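Local structure of Plm1 (Streptomyces sp. HK803, 4HXY) at residues T89-G94 / D99-D104; A213-L218 / E266-R271; L306-L311 / D343-R348; R348-E351 / R355-S358. The protein probably reduces the beta-keto group of the growing polyketide with NADPH, as the ketoreductase of the first module of phoslactomycin biosynthesis. One frame throughout, in Å; residues are numbered along the deposited sequence.

Contact 1 (T89-G94 / D99-D104); sequences TSRAVG and DDPAAD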
loop_
_atom_site.group_PDB
_atom_site.type_symbol
_atom_site.label_atom_id
_atom_site.label_comp_id
_atom_site.label_asym_id
_atom_site.label_seq_id
_atom_site.Cartn_x
_atom_site.Cartn_y
_atom_site.Cartn_z
ATOM N N THR A 89 -7.682 -13.701 -3.866
ATOM C CA THR A 89 -8.198 -12.826 -2.834
ATOM C C THR A 89 -9.619 -12.430 -3.228
ATOM O O THR A 89 -10.091 -12.806 -4.296
ATOM C CB THR A 89 -7.368 -11.548 -2.738
ATOM O OG1 THR A 89 -7.365 -10.863 -4.005
ATOM C CG2 THR A 89 -5.937 -11.888 -2.358
ATOM N N SER A 90 -10.293 -11.721 -2.333
ATOM C CA SER A 90 -11.550 -11.030 -2.625
ATOM C C SER A 90 -11.560 -9.672 -1.913
ATOM O O SER A 90 -10.994 -9.519 -0.818
ATOM C CB SER A 90 -12.757 -11.888 -2.199
ATOM O OG SER A 90 -12.764 -12.022 -0.799
ATOM N N ARG A 91 -12.139 -8.673 -2.580
ATOM C CA ARG A 91 -12.263 -7.306 -2.071
ATOM C C ARG A 91 -10.894 -6.610 -1.917
ATOM O O ARG A 91 -10.798 -5.634 -1.209
ATOM C CB ARG A 91 -13.037 -7.266 -0.728
ATOM C CG ARG A 91 -14.486 -7.809 -0.780
ATOM C CD ARG A 91 -15.077 -8.012 0.627
ATOM N NE ARG A 91 -15.115 -6.773 1.396
ATOM C CZ ARG A 91 -15.015 -6.669 2.723
ATOM N NH1 ARG A 91 -14.853 -7.740 3.495
ATOM N NH2 ARG A 91 -15.060 -5.463 3.286
ATOM N N ALA A 92 -9.867 -7.093 -2.623
ATOM C CA ALA A 92 -8.495 -6.617 -2.407
ATOM C C ALA A 92 -8.150 -5.395 -3.277
ATOM O O ALA A 92 -7.253 -4.623 -2.931
ATOM C CB ALA A 92 -7.491 -7.752 -2.626
ATOM N N VAL A 93 -8.880 -5.232 -4.375
ATOM C CA VAL A 93 -8.650 -4.185 -5.380
ATOM C C VAL A 93 -9.974 -3.564 -5.826
ATOM O O VAL A 93 -11.040 -4.204 -5.752
ATOM C CB VAL A 93 -7.873 -4.740 -6.622
ATOM C CG1 VAL A 93 -6.505 -5.285 -6.207
ATOM C CG2 VAL A 93 -8.650 -5.827 -7.358
ATOM N N GLY A 94 -9.877 -2.321 -6.286
ATOM C CA GLY A 94 -11.023 -1.567 -6.801
ATOM C C GLY A 94 -10.810 -1.409 -8.286
ATOM O O GLY A 94 -9.979 -0.612 -8.711
ATOM N N ASP A 99 -19.915 -3.132 -10.093
ATOM C CA ASP A 99 -19.985 -4.271 -9.164
ATOM C C ASP A 99 -18.705 -4.446 -8.335
ATOM O O ASP A 99 -18.393 -5.553 -7.873
ATOM C CB ASP A 99 -20.334 -5.570 -9.912
ATOM C CG ASP A 99 -19.245 -6.010 -10.886
ATOM O OD1 ASP A 99 -18.359 -5.190 -11.203
ATOM O OD2 ASP A 99 -19.290 -7.176 -11.340
ATOM N N ASP A 100 -17.962 -3.357 -8.153
ATOM C CA ASP A 100 -16.822 -3.374 -7.237
ATOM C C ASP A 100 -17.323 -3.538 -5.809
ATOM O O ASP A 100 -18.173 -2.766 -5.371
ATOM C CB ASP A 100 -16.023 -2.078 -7.318
ATOM C CG ASP A 100 -14.755 -2.213 -8.140
ATOM O OD1 ASP A 100 -14.081 -3.291 -8.123
ATOM O OD2 ASP A 100 -14.430 -1.192 -8.786
ATOM N N PRO A 101 -16.783 -4.522 -5.073
ATOM C CA PRO A 101 -17.137 -4.612 -3.675
ATOM C C PRO A 101 -16.495 -3.505 -2.839
ATOM O O PRO A 101 -15.631 -2.763 -3.325
ATOM C CB PRO A 101 -16.570 -5.965 -3.262
ATOM C CG PRO A 101 -15.406 -6.167 -4.154
ATOM C CD PRO A 101 -15.823 -5.580 -5.461
ATOM N N ALA A 102 -16.927 -3.416 -1.589
ATOM C CA ALA A 102 -16.344 -2.481 -0.636
ATOM C C ALA A 102 -14.915 -2.916 -0.301
ATOM O O ALA A 102 -14.616 -4.111 -0.279
ATOM C CB ALA A 102 -17.186 -2.421 0.619
ATOM N N ALA A 103 -14.050 -1.951 -0.016
ATOM C CA ALA A 103 -12.623 -2.219 0.231
ATOM C C ALA A 103 -12.396 -3.086 1.471
ATOM O O ALA A 103 -13.055 -2.881 2.526
ATOM C CB ALA A 103 -11.848 -0.894 0.346
ATOM N N ASP A 104 -11.505 -4.079 1.340
ATOM C CA ASP A 104 -11.053 -4.899 2.457
ATOM C C ASP A 104 -9.594 -4.510 2.658
ATOM O O ASP A 104 -8.751 -4.799 1.803
ATOM C CB ASP A 104 -11.189 -6.394 2.121
ATOM C CG ASP A 104 -10.698 -7.326 3.223
ATOM O OD1 ASP A 104 -9.813 -6.984 4.029
ATOM O OD2 ASP A 104 -11.187 -8.482 3.244
HETATM O O HOH W 1 -12.353 -10.163 1.639
HETATM O O HOH W 2 -9.332 -3.218 -0.880
HETATM O O HOH W 3 -15.365 -2.352 3.660
#
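The backbone oxygen of Arg91 is held by two donors: Asp104 N binds Arg91 O at 3.1 Å, and water 2 donates to Arg91 O at 2.8 Å while also bridging to Asp104 O. Arg91 lies in the left-handed region (phi 66°), where the chain turns just past strand 85-90. Its CG rests on Pro101 CB at 3.7 Å. Farther out, Arg91 NE donates to Ala102 O at 3.2 Å, approaching from above the carbonyl plane. The loop links strand 85-90, which runs parallel to neighbours 59-63 and 125-131, to helix 105-120, a beta-alpha step of the kind found in Rossmann-like sheets. Asp104 is the helix N-cap, a place that suits its short acidic side chain: OD1 accepts from Ala107 N. With CG anti to the backbone N (chi1 178°), the carboxylate swings back over the helix start and across Arg91, where OD2 lies over a guanidinium face. Asp104 CB sits 3.9 Å above the guanidinium centre. The long salt bridge of Arg91 NH1 to Asp104 OD2, 3.7 Å, is one of charge alone. Water 1 reaches that same Asp104 OD2 at 2.6 Å and ties it to Ser90 O.

Contact 2 (A213-L218 / E266-R271); sequences ADRILL and EGAPVR
Arg215 and Glu266 join through a salt bridge in which the two amino nitrogens of the guanidinium meet the carboxylate. Arg215 NH2 donates to Glu266 OE1 at 3.1 Å with an N-H...O angle of 153°. Arg215 NH1 adds two weak bonds, 3.3 Å to Glu266 OE1 and 3.4 Å to Glu266 OE2. The two planes stand 57° apart, so the pairing is not a flat bidentate one: OE1 lies close to the guanidinium plane, yet NH2 meets it from above the plane of the carboxylate. A long, extended arginine (chi3 -168°) suits this place, because the charge must be carried from a strand to the loop beyond a helix end.

The second interaction is apolar. Ala268 CB lies over the centre of one guanidinium face, 3.7 Å from Arg215 CZ; a methyl is small enough to let the flat group settle against it. A leucine in place of Arg215 would probably leave the Glu266 carboxylate without its positive mate and Ala268 without the flat group that covers it.

Just before Ala268, Gly267 ends helix 253-265 with positive phi in a Schellman motif. Arg215 reaches past the start of strand 189-193, at the end of the sheet where its parallel strands begin; strands 215-220 and 270-275 flank it, the central arrangement of a Rossmann fold.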
loop_
_atom_site.group_PDB
_atom_site.type_symbol
_atom_site.label_atom_id
_atom_site.label_comp_id
_atom_site.label_asym_id
_atom_site.label_seq_id
_atom_site.Cartn_x
_atom_site.Cartn_y
_atom_site.Cartn_z
ATOM N N ALA A 213 -3.941 26.971 11.094
ATOM C CA ALA A 213 -4.292 26.091 12.202
ATOM C C ALA A 213 -4.194 26.777 13.556
ATOM O O ALA A 213 -3.448 27.750 13.718
ATOM C CB ALA A 213 -3.411 24.827 12.198
ATOM N N ASP A 214 -4.926 26.237 14.531
ATOM C CA ASP A 214 -4.783 26.660 15.938
ATOM C C ASP A 214 -3.659 25.917 16.664
ATOM O O ASP A 214 -2.943 26.517 17.463
ATOM C CB ASP A 214 -6.088 26.423 16.703
ATOM C CG ASP A 214 -7.198 27.398 16.322
ATOM O OD1 ASP A 214 -6.892 28.520 15.832
ATOM O OD2 ASP A 214 -8.396 27.024 16.508
ATOM N N ARG A 215 -3.516 24.619 16.398
ATOM C CA ARG A 215 -2.601 23.739 17.137
ATOM C C ARG A 215 -2.000 22.700 16.211
ATOM O O ARG A 215 -2.719 22.102 15.423
ATOM C CB ARG A 215 -3.327 22.971 18.222
ATOM C CG ARG A 215 -3.941 23.799 19.272
ATOM C CD ARG A 215 -4.169 22.942 20.483
ATOM N NE ARG A 215 -5.020 23.646 21.436
ATOM C CZ ARG A 215 -5.358 23.161 22.617
ATOM N NH1 ARG A 215 -4.910 21.964 23.001
ATOM N NH2 ARG A 215 -6.143 23.878 23.409
ATOM N N ILE A 216 -0.697 22.487 16.337
ATOM C CA ILE A 216 -0.001 21.447 15.590
ATOM C C ILE A 216 0.591 20.461 16.590
ATOM O O ILE A 216 1.370 20.847 17.464
ATOM C CB ILE A 216 1.079 22.044 14.677
ATOM C CG1 ILE A 216 0.442 22.999 13.677
ATOM C CG2 ILE A 216 1.838 20.928 13.931
ATOM C CD1 ILE A 216 1.439 23.874 12.948
ATOM N N LEU A 217 0.166 19.208 16.500
ATOM C CA LEU A 217 0.631 18.153 17.398
ATOM C C LEU A 217 1.466 17.148 16.606
ATOM O O LEU A 217 0.990 16.565 15.618
ATOM C CB LEU A 217 -0.542 17.449 18.052
ATOM C CG LEU A 217 -1.440 18.236 19.022
ATOM C CD1 LEU A 217 -2.210 17.248 19.861
ATOM C CD2 LEU A 217 -0.632 19.143 19.927
ATOM N N LEU A 218 2.708 16.961 17.051
ATOM C CA LEU A 218 3.645 16.043 16.413
ATOM C C LEU A 218 3.697 14.804 17.289
ATOM O O LEU A 218 4.076 14.875 18.468
ATOM C CB LEU A 218 5.025 16.655 16.297
ATOM C CG LEU A 218 5.161 18.015 15.630
ATOM C CD1 LEU A 218 6.628 18.375 15.615
ATOM C CD2 LEU A 218 4.566 18.057 14.207
ATOM N N GLU A 266 -11.032 20.075 25.658
ATOM C CA GLU A 266 -10.529 21.448 25.617
ATOM C C GLU A 266 -11.214 22.327 24.565
ATOM O O GLU A 266 -10.942 23.521 24.505
ATOM C CB GLU A 266 -9.035 21.446 25.284
ATOM C CG GLU A 266 -8.137 20.923 26.352
ATOM C CD GLU A 266 -6.691 21.084 25.960
ATOM O OE1 GLU A 266 -6.190 22.235 25.984
ATOM O OE2 GLU A 266 -6.057 20.064 25.617
ATOM N N GLY A 267 -12.067 21.742 23.727
ATOM C CA GLY A 267 -12.715 22.467 22.642
ATOM C C GLY A 267 -11.792 22.662 21.450
ATOM O O GLY A 267 -12.000 23.573 20.640
ATOM N N ALA A 268 -10.771 21.806 21.355
ATOM C CA ALA A 268 -9.777 21.840 20.271
ATOM C C ALA A 268 -9.639 20.450 19.658
ATOM O O ALA A 268 -8.544 19.899 19.605
ATOM C CB ALA A 268 -8.419 22.339 20.778
ATOM N N PRO A 269 -10.756 19.879 19.198
ATOM C CA PRO A 269 -10.725 18.508 18.668
ATOM C C PRO A 269 -9.832 18.385 17.427
ATOM O O PRO A 269 -9.708 19.339 16.665
ATOM C CB PRO A 269 -12.191 18.241 18.317
ATOM C CG PRO A 269 -12.763 19.589 18.061
ATOM C CD PRO A 269 -12.087 20.494 19.024
ATOM N N VAL A 270 -9.193 17.225 17.262
ATOM C CA VAL A 270 -8.435 16.913 16.050
ATOM C C VAL A 270 -9.365 17.080 14.869
ATOM O O VAL A 270 -10.455 16.500 14.863
ATOM C CB VAL A 270 -7.853 15.463 16.069
ATOM C CG1 VAL A 270 -7.194 15.115 14.708
ATOM C CG2 VAL A 270 -6.874 15.302 17.220
ATOM N N ARG A 271 -8.941 17.902 13.903
ATOM C CA ARG A 271 -9.678 18.134 12.651
ATOM C C ARG A 271 -8.964 17.597 11.411
ATOM O O ARG A 271 -9.612 17.312 10.421
ATOM C CB ARG A 271 -9.963 19.635 12.458
ATOM C CG ARG A 271 -10.747 20.287 13.610
ATOM C CD ARG A 271 -12.061 19.578 13.859
ATOM N NE ARG A 271 -12.907 19.599 12.660
ATOM C CZ ARG A 271 -13.694 18.602 12.256
ATOM N NH1 ARG A 271 -13.763 17.457 12.933
ATOM N NH2 ARG A 271 -14.411 18.751 11.151
#

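Contact 3 (L306-L311 / D343-R348); sequences LLDELL and DALARR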
loop_
_atom_site.group_PDB
_atom_site.type_symbol
_atom_site.label_atom_id
_atom_site.label_comp_id
_atom_site.label_asym_id
_atom_site.label_seq_id
_atom_site.Cartn_x
_atom_site.Cartn_y
_atom_site.Cartn_z
ATOM N N LEU A 306 -6.574 2.516 13.672
ATOM C CA LEU A 306 -6.973 3.077 14.977
ATOM C C LEU A 306 -7.398 4.533 14.800
ATOM O O LEU A 306 -8.446 4.949 15.320
ATOM C CB LEU A 306 -5.831 2.967 15.976
ATOM C CG LEU A 306 -6.102 3.428 17.414
ATOM C CD1 LEU A 306 -7.285 2.692 18.034
ATOM C CD2 LEU A 306 -4.843 3.239 18.244
ATOM N N LEU A 307 -6.638 5.292 14.010
ATOM C CA LEU A 307 -6.987 6.689 13.741
ATOM C C LEU A 307 -8.342 6.805 13.058
ATOM O O LEU A 307 -9.132 7.682 13.378
ATOM C CB LEU A 307 -5.936 7.376 12.884
ATOM C CG LEU A 307 -4.606 7.683 13.570
ATOM C CD1 LEU A 307 -3.488 7.840 12.529
ATOM C CD2 LEU A 307 -4.717 8.923 14.456
ATOM N N ASP A 308 -8.584 5.952 12.069
ATOM C CA ASP A 308 -9.836 5.952 11.337
ATOM C C ASP A 308 -10.997 5.688 12.299
ATOM O O ASP A 308 -12.036 6.355 12.240
ATOM C CB ASP A 308 -9.796 4.884 10.231
ATOM C CG ASP A 308 -11.138 4.690 9.539
ATOM O OD1 ASP A 308 -11.652 5.615 8.886
ATOM O OD2 ASP A 308 -11.680 3.586 9.650
ATOM N N GLU A 309 -10.819 4.721 13.183
ATOM C CA GLU A 309 -11.868 4.367 14.133
ATOM C C GLU A 309 -12.176 5.483 15.143
ATOM O O GLU A 309 -13.363 5.787 15.422
ATOM C CB GLU A 309 -11.502 3.078 14.840
ATOM C CG GLU A 309 -12.555 2.613 15.838
ATOM C CD GLU A 309 -12.036 1.547 16.760
ATOM O OE1 GLU A 309 -11.071 0.846 16.378
ATOM O OE2 GLU A 309 -12.573 1.437 17.895
ATOM N N LEU A 310 -11.134 6.093 15.682
ATOM C CA LEU A 310 -11.288 7.064 16.770
ATOM C C LEU A 310 -11.663 8.459 16.264
ATOM O O LEU A 310 -12.096 9.316 17.060
ATOM C CB LEU A 310 -10.003 7.158 17.609
ATOM C CG LEU A 310 -9.525 5.895 18.342
ATOM C CD1 LEU A 310 -8.203 6.151 19.099
ATOM C CD2 LEU A 310 -10.598 5.346 19.262
ATOM N N LEU A 311 -11.489 8.704 14.971
ATOM C CA LEU A 311 -11.703 10.036 14.396
ATOM C C LEU A 311 -12.624 9.976 13.179
ATOM O O LEU A 311 -12.182 10.162 12.051
ATOM C CB LEU A 311 -10.360 10.633 14.003
ATOM C CG LEU A 311 -9.462 10.975 15.183
ATOM C CD1 LEU A 311 -8.072 11.326 14.729
ATOM C CD2 LEU A 311 -10.093 12.139 15.983
ATOM N N ASP A 343 -3.636 2.453 1.049
ATOM C CA ASP A 343 -4.378 2.888 -0.125
ATOM C C ASP A 343 -5.800 2.362 -0.031
ATOM O O ASP A 343 -6.747 3.070 -0.364
ATOM C CB ASP A 343 -3.689 2.399 -1.409
ATOM C CG ASP A 343 -2.247 2.895 -1.534
ATOM O OD1 ASP A 343 -1.861 3.857 -0.820
ATOM O OD2 ASP A 343 -1.474 2.335 -2.368
ATOM N N ALA A 344 -5.958 1.128 0.461
ATOM C CA ALA A 344 -7.297 0.540 0.594
ATOM C C ALA A 344 -8.117 1.222 1.669
ATOM O O ALA A 344 -9.310 1.400 1.494
ATOM C CB ALA A 344 -7.242 -0.954 0.867
ATOM N N LEU A 345 -7.470 1.601 2.772
ATOM C CA LEU A 345 -8.166 2.285 3.852
ATOM C C LEU A 345 -8.706 3.629 3.351
ATOM O O LEU A 345 -9.832 3.983 3.689
ATOM C CB LEU A 345 -7.251 2.506 5.044
ATOM C CG LEU A 345 -7.854 3.285 6.195
ATOM C CD1 LEU A 345 -9.103 2.607 6.743
ATOM C CD2 LEU A 345 -6.772 3.477 7.259
ATOM N N ALA A 346 -7.938 4.369 2.551
ATOM C CA ALA A 346 -8.458 5.625 2.030
ATOM C C ALA A 346 -9.713 5.371 1.201
ATOM O O ALA A 346 -10.686 6.115 1.314
ATOM C CB ALA A 346 -7.413 6.399 1.237
ATOM N N ARG A 347 -9.688 4.341 0.352
ATOM C CA ARG A 347 -10.874 3.994 -0.450
ATOM C C ARG A 347 -12.059 3.645 0.452
ATOM O O ARG A 347 -13.189 4.069 0.202
ATOM C CB ARG A 347 -10.576 2.830 -1.399
ATOM C CG ARG A 347 -9.642 3.184 -2.515
ATOM C CD ARG A 347 -9.587 2.138 -3.627
ATOM N NE ARG A 347 -8.872 0.930 -3.221
ATOM C CZ ARG A 347 -9.431 -0.246 -2.937
ATOM N NH1 ARG A 347 -10.756 -0.433 -3.027
ATOM N NH2 ARG A 347 -8.641 -1.256 -2.576
ATOM N N ARG A 348 -11.784 2.875 1.488
ATOM C CA ARG A 348 -12.812 2.413 2.415
ATOM C C ARG A 348 -13.470 3.595 3.114
ATOM O O ARG A 348 -14.705 3.676 3.213
ATOM C CB ARG A 348 -12.239 1.430 3.433
ATOM C CG ARG A 348 -13.285 0.706 4.245
ATOM C CD ARG A 348 -12.663 -0.172 5.301
ATOM N NE ARG A 348 -12.227 0.589 6.473
ATOM C CZ ARG A 348 -11.694 0.054 7.565
ATOM N NH1 ARG A 348 -11.487 -1.253 7.647
ATOM N NH2 ARG A 348 -11.379 0.830 8.592
HETATM O O HOH W 4 -12.890 3.359 6.924
#
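Asp308 and Arg348 both have CG turned away from the backbone N (chi1 172° and -169°), and Arg348 then bends at chi3 (79°), so that carboxylate and guanidinium come together between helices 290-310 and 333-351. These two helices pack on the same face of the Rossmann sheet, where Phe317 of strand 316-322 touches both Asp308 and Leu345. Arg348 NH2 donates to Asp308 OD2 at 3.0 Å, a salt bridge of opposite charges in a largely buried setting. The oxygen lies at the guanidinium edge, near its plane, whereas the nitrogen stands above the plane of the carboxylate.

Leu345 provides the apolar side of the contact. The two side chains point past one another, and Leu345 CD1 lies 4.0 Å from Asp308 OD2. A leucine suits this buried position, where it also packs on Leu319 of the sheet. The other oxygen, Asp308 OD1, belongs to Arg349 in a second salt bridge, and the two arginines would tend to keep the buried aspartate ionised. Water 4 sits in the guanidinium plane of Arg348, accepting from Arg348 NE at 2.9 Å and lying 3.0 Å from Asp308 OD2.

Contact 4 (R348-E351 / R355-S358); sequences RRRE and RAVS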
loop_
_atom_site.group_PDB
_atom_site.type_symbol
_atom_site.label_atom_id
_atom_site.label_comp_id
_atom_site.label_asym_id
_atom_site.label_seq_id
_atom_site.Cartn_x
_atom_site.Cartn_y
_atom_site.Cartn_z
ATOM N N ARG A 348 -11.784 2.875 1.488
ATOM C CA ARG A 348 -12.812 2.413 2.415
ATOM C C ARG A 348 -13.470 3.595 3.114
ATOM O O ARG A 348 -14.705 3.676 3.213
ATOM C CB ARG A 348 -12.239 1.430 3.433
ATOM C CG ARG A 348 -13.285 0.706 4.245
ATOM C CD ARG A 348 -12.663 -0.172 5.301
ATOM N NE ARG A 348 -12.227 0.589 6.473
ATOM C CZ ARG A 348 -11.694 0.054 7.565
ATOM N NH1 ARG A 348 -11.487 -1.253 7.647
ATOM N NH2 ARG A 348 -11.379 0.830 8.592
ATOM N N ARG A 349 -12.649 4.544 3.544
ATOM C CA ARG A 349 -13.153 5.696 4.282
ATOM C C ARG A 349 -14.019 6.576 3.375
ATOM O O ARG A 349 -15.083 7.057 3.789
ATOM C CB ARG A 349 -11.961 6.475 4.897
ATOM C CG ARG A 349 -12.346 7.659 5.738
ATOM C CD ARG A 349 -11.148 8.181 6.571
ATOM N NE ARG A 349 -11.510 9.382 7.311
ATOM C CZ ARG A 349 -11.869 9.428 8.583
ATOM N NH1 ARG A 349 -11.886 8.330 9.316
ATOM N NH2 ARG A 349 -12.195 10.599 9.121
ATOM N N ARG A 350 -13.589 6.779 2.128
ATOM C CA ARG A 350 -14.404 7.524 1.160
ATOM C C ARG A 350 -15.747 6.845 0.862
ATOM O O ARG A 350 -16.757 7.549 0.695
ATOM C CB ARG A 350 -13.646 7.793 -0.124
ATOM C CG ARG A 350 -12.506 8.765 0.062
ATOM C CD ARG A 350 -11.980 9.311 -1.261
ATOM N NE ARG A 350 -11.515 8.268 -2.169
ATOM C CZ ARG A 350 -10.267 7.785 -2.214
ATOM N NH1 ARG A 350 -9.311 8.254 -1.408
ATOM N NH2 ARG A 350 -9.956 6.824 -3.079
ATOM N N GLU A 351 -15.767 5.519 0.859
ATOM C CA GLU A 351 -16.998 4.736 0.646
ATOM C C GLU A 351 -17.986 4.981 1.786
ATOM O O GLU A 351 -19.211 4.893 1.600
ATOM C CB GLU A 351 -16.682 3.228 0.523
ATOM C CG GLU A 351 -16.010 2.901 -0.777
ATOM C CD GLU A 351 -15.467 1.466 -0.894
ATOM O OE1 GLU A 351 -15.353 0.717 0.109
ATOM O OE2 GLU A 351 -15.127 1.100 -2.039
ATOM N N ARG A 355 -13.798 12.093 4.122
ATOM C CA ARG A 355 -12.626 12.517 3.357
ATOM C C ARG A 355 -11.414 11.656 3.692
ATOM O O ARG A 355 -11.208 11.291 4.845
ATOM C CB ARG A 355 -12.315 14.004 3.594
ATOM C CG ARG A 355 -13.214 14.913 2.729
ATOM C CD ARG A 355 -12.940 16.368 2.932
ATOM N NE ARG A 355 -11.591 16.733 2.526
ATOM C CZ ARG A 355 -11.207 17.008 1.285
ATOM N NH1 ARG A 355 -9.938 17.346 1.062
ATOM N NH2 ARG A 355 -12.065 16.954 0.269
ATOM N N ALA A 356 -10.653 11.299 2.655
ATOM C CA ALA A 356 -9.396 10.560 2.824
ATOM C C ALA A 356 -8.607 10.571 1.543
ATOM O O ALA A 356 -9.175 10.473 0.464
ATOM C CB ALA A 356 -9.641 9.114 3.252
ATOM N N VAL A 357 -7.293 10.734 1.652
ATOM C CA VAL A 357 -6.395 10.514 0.535
ATOM C C VAL A 357 -5.150 9.772 0.995
ATOM O O VAL A 357 -4.617 10.056 2.069
ATOM C CB VAL A 357 -6.008 11.805 -0.175
ATOM C CG1 VAL A 357 -5.270 12.810 0.775
ATOM C CG2 VAL A 357 -5.198 11.473 -1.489
ATOM N N SER A 358 -4.708 8.828 0.164
ATOM C CA SER A 358 -3.443 8.144 0.371
ATOM C C SER A 358 -2.534 8.503 -0.773
ATOM O O SER A 358 -2.848 8.204 -1.930
ATOM C CB SER A 358 -3.647 6.640 0.419
ATOM O OG SER A 358 -2.427 5.964 0.712
HETATM O O HOH W 5 -12.238 12.487 7.043
#
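This is a helix-to-strand contact made by arginine side chains on backbone carbonyls, at the turn where helix 333-351 hands over to strand 357-361. Together with strand 316-322 these elements form a beta-alpha-beta crossover of the Rossmann fold, as in other short-chain dehydrogenases/reductases. Because the helix ends only a few residues before the strand, its last turn can reach the chain that follows it.

Arg349 goes out extended, with CG anti to the backbone N (chi1 -177°), and its NE donates to Arg355 O at 3.1 Å. That oxygen lies in the guanidinium plane. Water 5 stands in the same plane, accepting from Arg349 NH2 at 2.8 Å and lying 2.7 Å from Arg355 O. The far end of Arg349 is shared with Asp308 and lies in cation-pi contact with Phe317, so this arginine spans helix, loop and sheet. Its CD also packs on Ala356 CB at 3.8 Å; a methyl leaves room for the passing chain.

Arg350 takes another route: it bends at chi3 and brings NH1 to the next carbonyl. The same NH1 forms a salt bridge with Asp406, whose OD1 also accepts from Ser358 N. Replacing Arg350 with an alanine would probably leave Ala356 O and Asp406 without this shared donor and open a gap beside the start of the strand. Arg350 NH1 meets Ala356 O at 2.9 Å with an N-H...O angle of 157°, yet stands 47° out of the carbonyl plane.

How the contacts relate
Contact 3 is the most buried, contacts 1 and 4 are partly buried, and contact 2 lies on the surface. Contacts 3 and 4 both use helix 333-351, share Arg348, and meet where Arg349 reaches Asp308. Contact 1 also touches that helix, with Ala103 packed on Arg347 and Arg348 and its N probably bonded to Glu351. Contact 2 stands apart and touches contact 3 only through Val270 and Leu311. Arginine carries all four, but differently: a carboxylate pairs with it in contacts 2 and 3, at the surface and in the interior, while in contacts 1 and 4 backbone carbonyls of loops are its main acceptors.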